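Local coordinates for DUF683-containing protein (Cyanothece, PDB 3CSX) that is of unknown function but is a metalloprotein associated with nitrogen fixation in a cyanobacterium, at residues E57-Y60 with E61-E65; R64-D67 with Q68-K72. One frame throughout, in Å; residues are numbered along the deposited sequence.

Overall arrangement
From the N terminus the chain runs through helix 14-44, turns, and comes back as helix 52-77, an alpha-helical hairpin that pairs with a second copy in the assembly. Both contacts lie on the returning helix. Contact 1 comes first, at 57-65, and contact 2 follows at 64-72; R64 and E65 end one and begin the other, and the two centres are about 11 Å apart. Neither closes a long loop, and they neither nest nor cross: each is a local run of about two and a half turns. Threonine, isoleucine and leucine side chains along this run pack on helix 14-44, while Y60, R64, D67, Q68 and K71 reach the second subunit.

Contact 1 of 2, residues E57-Y60 with E61-E65; sequences EKTY and EIFRE
Y60 and R64 sit one turn apart on helix 52-77, the second arm of an alpha-helical hairpin, and their side chains run alongside each other, pointing the same way. R64 CB lies over one face of the Y60 ring, 4.2 Å above its plane and shifted toward the rim. Beyond it the extended arginine chain carries CD toward the phenol oxygen, with ring and guanidinium planes 25° apart. Both residues also pack on the second subunit, Y60 on its D40 and R64 on its Q33.

The nonpolar packing is made on another side, where T59 CG2 approaches F63 CD2 at 3.9 Å. With chi1 at -59°, T59 holds this methyl anti to its own nitrogen, while OG1 bonds back to the carbonyl of T55. T59 touches M34 and I62 touches A31, both on helix 14-44.

Main-chain hydrogen bonds of the i to i+4 kind run through all of this: E61 N to E57 O, a weak one from I62 N to K58 O, F63 N to T59 O, and R64 N to Y60 O at 2.8 Å. At the far end of the same tyrosine, Y60 OH lies 3.3 Å from R64 CD.

Contact 2 of 2, residues R64-D67 with Q68-K72; sequences RELD and QLKKK
The run 64-72 of helix 52-77, in the Rop-like helical hairpin, brings D67 and K71 together as an i to i+4 salt bridge. K71 NZ donates to D67 OD1 at 3.1 Å, meeting that oxygen on its syn side and 23° out of the carboxylate plane. The lysine gets there by running out extended and then bending at its last torsion (chi4 39°), which turns the ammonium toward OD1; on the way K71 CG passes 3.4 Å from D67 O.

One turn on from R64, Q68 lies beside it and points the same way. Its amide stands nearly upright to the guanidinium, the planes 84° apart, and Q68 NE2 sits 3.6 Å above one guanidinium face, toward the rim. That nitrogen is a donor, and its hydrogen bond goes across the dimer to Q33 OE1 of the second subunit, while R64 NH1 forms a long, weak ion pair with D40 of the same subunit. D67 and K71 both pack on M36 of the second subunit, and L66 and K70 both touch N28 of helix 14-44.

The aliphatic contact is between L66 and K70: L66 CD1 meets K70 CE at 3.6 Å, the two chains crossing at a slant, so the lysine's methylene lies against the leucine. Separately, L69 CG packs against the carbonyl of the preceding turn, 3.4 Å from E65 O.

The main chain closes each turn: Q68 N to R64 O, L69 N to E65 O, K70 N to L66 O at 2.9 Å, and K71 N to D67 O. With i to i+4 pairs along it, one side on its partner helix and another on the second subunit, this is the second helix of a Rop-like hairpin in a dimer.

Contact 1 of 2, residues E57-Y60 with E61-E65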
# COMPACT_ATOMS: atom_id res chain seq x y z
N GLU B 57 13.00 10.66 -4.63
CA GLU B 57 12.85 9.87 -3.40
C GLU B 57 11.81 10.46 -2.47
O GLU B 57 11.00 9.73 -1.96
CB GLU B 57 14.21 9.68 -2.69
CG GLU B 57 14.14 9.00 -1.29
CD GLU B 57 13.59 7.59 -1.32
OE1 GLU B 57 13.71 6.92 -2.37
OE2 GLU B 57 13.05 7.13 -0.29
N LYS B 58 11.85 11.77 -2.24
CA LYS B 58 10.93 12.47 -1.35
C LYS B 58 9.48 12.28 -1.84
O LYS B 58 8.54 11.98 -1.09
CB LYS B 58 11.36 13.95 -1.40
CG LYS B 58 10.95 14.88 -0.25
CD LYS B 58 11.99 16.04 -0.20
CE LYS B 58 12.06 16.83 -1.56
NZ LYS B 58 13.42 17.19 -2.16
N THR B 59 9.33 12.46 -3.15
CA THR B 59 8.04 12.29 -3.80
C THR B 59 7.56 10.84 -3.66
O THR B 59 6.40 10.59 -3.31
CB THR B 59 8.15 12.69 -5.28
OG1 THR B 59 8.58 14.05 -5.35
CG2 THR B 59 6.76 12.57 -5.95
N TYR B 60 8.45 9.90 -3.89
CA TYR B 60 8.09 8.47 -3.80
C TYR B 60 7.55 8.14 -2.41
O TYR B 60 6.52 7.49 -2.27
CB TYR B 60 9.28 7.59 -4.14
CG TYR B 60 9.05 6.18 -3.70
CD1 TYR B 60 8.20 5.34 -4.41
CD2 TYR B 60 9.67 5.69 -2.54
CE1 TYR B 60 7.96 4.05 -3.98
CE2 TYR B 60 9.45 4.42 -2.09
CZ TYR B 60 8.60 3.59 -2.83
OH TYR B 60 8.36 2.30 -2.38
N GLU B 61 8.25 8.62 -1.37
CA GLU B 61 7.89 8.26 -0.03
C GLU B 61 6.52 8.72 0.38
O GLU B 61 5.79 7.98 1.00
CB GLU B 61 8.97 8.77 0.93
CG GLU B 61 10.30 8.05 0.71
CD GLU B 61 10.22 6.52 0.84
OE1 GLU B 61 9.28 5.98 1.46
OE2 GLU B 61 11.15 5.85 0.31
N ILE B 62 6.17 9.96 0.01
CA ILE B 62 4.87 10.47 0.31
C ILE B 62 3.76 9.70 -0.44
O ILE B 62 2.72 9.35 0.12
CB ILE B 62 4.81 12.05 0.15
CG1 ILE B 62 3.49 12.61 0.70
CG2 ILE B 62 5.06 12.54 -1.27
CD1 ILE B 62 2.31 12.25 -0.09
N PHE B 63 3.97 9.41 -1.71
CA PHE B 63 2.97 8.61 -2.44
C PHE B 63 2.86 7.20 -1.94
O PHE B 63 1.75 6.62 -1.92
CB PHE B 63 3.21 8.70 -3.96
CG PHE B 63 2.63 9.95 -4.58
CD1 PHE B 63 1.28 9.99 -4.95
CD2 PHE B 63 3.41 11.08 -4.77
CE1 PHE B 63 0.74 11.15 -5.52
CE2 PHE B 63 2.87 12.26 -5.31
CZ PHE B 63 1.54 12.28 -5.70
N ARG B 64 3.97 6.63 -1.48
CA ARG B 64 3.91 5.30 -0.88
C ARG B 64 3.09 5.34 0.37
O ARG B 64 2.24 4.47 0.61
CB ARG B 64 5.29 4.75 -0.53
CG ARG B 64 5.18 3.33 0.07
CD ARG B 64 6.55 2.79 0.35
NE ARG B 64 6.55 1.46 0.97
CZ ARG B 64 6.29 0.30 0.34
NH1 ARG B 64 5.97 0.27 -0.95
NH2 ARG B 64 6.32 -0.84 1.02
N GLU B 65 3.34 6.34 1.22
CA GLU B 65 2.54 6.42 2.46
C GLU B 65 1.05 6.63 2.12
O GLU B 65 0.14 6.04 2.73
CB GLU B 65 3.06 7.53 3.39
CG GLU B 65 2.38 7.44 4.78
CD GLU B 65 2.45 8.73 5.59
OE1 GLU B 65 2.98 9.73 5.07
OE2 GLU B 65 1.98 8.74 6.75

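Contact 2 of 2, residues R64-D67 with Q68-K72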
# COMPACT_ATOMS: atom_id res chain seq x y z
N ARG B 64 3.97 6.63 -1.48
CA ARG B 64 3.91 5.30 -0.88
C ARG B 64 3.09 5.34 0.37
O ARG B 64 2.24 4.47 0.61
CB ARG B 64 5.29 4.75 -0.53
CG ARG B 64 5.18 3.33 0.07
CD ARG B 64 6.55 2.79 0.35
NE ARG B 64 6.55 1.46 0.97
CZ ARG B 64 6.29 0.30 0.34
NH1 ARG B 64 5.97 0.27 -0.95
NH2 ARG B 64 6.32 -0.84 1.02
N GLU B 65 3.34 6.34 1.22
CA GLU B 65 2.54 6.42 2.46
C GLU B 65 1.05 6.63 2.12
O GLU B 65 0.14 6.04 2.73
CB GLU B 65 3.06 7.53 3.39
CG GLU B 65 2.38 7.44 4.78
CD GLU B 65 2.45 8.73 5.59
OE1 GLU B 65 2.98 9.73 5.07
OE2 GLU B 65 1.98 8.74 6.75
N LEU B 66 0.80 7.51 1.19
CA LEU B 66 -0.57 7.77 0.78
C LEU B 66 -1.27 6.50 0.29
O LEU B 66 -2.44 6.26 0.61
CB LEU B 66 -0.59 8.86 -0.30
CG LEU B 66 -1.98 9.34 -0.73
CD1 LEU B 66 -2.83 9.93 0.40
CD2 LEU B 66 -1.75 10.38 -1.87
N ASP B 67 -0.56 5.71 -0.50
CA ASP B 67 -1.13 4.47 -1.09
C ASP B 67 -1.42 3.48 0.04
O ASP B 67 -2.48 2.89 0.09
CB ASP B 67 -0.11 3.89 -2.07
CG ASP B 67 -0.66 2.73 -2.92
OD1 ASP B 67 -1.86 2.67 -3.22
OD2 ASP B 67 0.18 1.88 -3.27
N GLN B 68 -0.49 3.33 0.98
CA GLN B 68 -0.76 2.47 2.15
C GLN B 68 -2.01 2.88 2.90
O GLN B 68 -2.80 2.03 3.31
CB GLN B 68 0.43 2.44 3.14
CG GLN B 68 1.70 1.88 2.56
CD GLN B 68 1.79 0.35 2.59
OE1 GLN B 68 0.80 -0.33 2.75
NE2 GLN B 68 3.01 -0.18 2.44
N LEU B 69 -2.20 4.18 3.10
CA LEU B 69 -3.33 4.61 3.90
C LEU B 69 -4.63 4.41 3.12
O LEU B 69 -5.64 3.98 3.68
CB LEU B 69 -3.14 6.06 4.34
CG LEU B 69 -2.03 6.31 5.36
CD1 LEU B 69 -1.90 7.83 5.52
CD2 LEU B 69 -2.33 5.60 6.69
N LYS B 70 -4.58 4.69 1.83
CA LYS B 70 -5.76 4.48 0.99
C LYS B 70 -6.21 3.03 0.96
O LYS B 70 -7.40 2.73 1.13
CB LYS B 70 -5.54 5.07 -0.41
CG LYS B 70 -5.75 6.58 -0.39
CD LYS B 70 -5.52 7.19 -1.75
CE LYS B 70 -5.49 8.72 -1.67
NZ LYS B 70 -5.66 9.28 -3.05
N LYS B 71 -5.27 2.12 0.78
CA LYS B 71 -5.52 0.67 0.85
C LYS B 71 -6.04 0.23 2.22
O LYS B 71 -6.96 -0.57 2.29
CB LYS B 71 -4.25 -0.11 0.49
CG LYS B 71 -3.90 0.02 -1.01
CD LYS B 71 -2.48 -0.48 -1.34
CE LYS B 71 -2.40 -0.95 -2.82
NZ LYS B 71 -3.19 -0.06 -3.76
N LYS B 72 -5.43 0.76 3.30
CA LYS B 72 -5.92 0.51 4.66
C LYS B 72 -7.38 0.97 4.80
O LYS B 72 -8.22 0.22 5.33
CB LYS B 72 -5.04 1.21 5.72
CG LYS B 72 -5.34 0.77 7.16
CD LYS B 72 -4.30 1.23 8.17
CE LYS B 72 -4.45 2.74 8.53
NZ LYS B 72 -3.34 3.13 9.43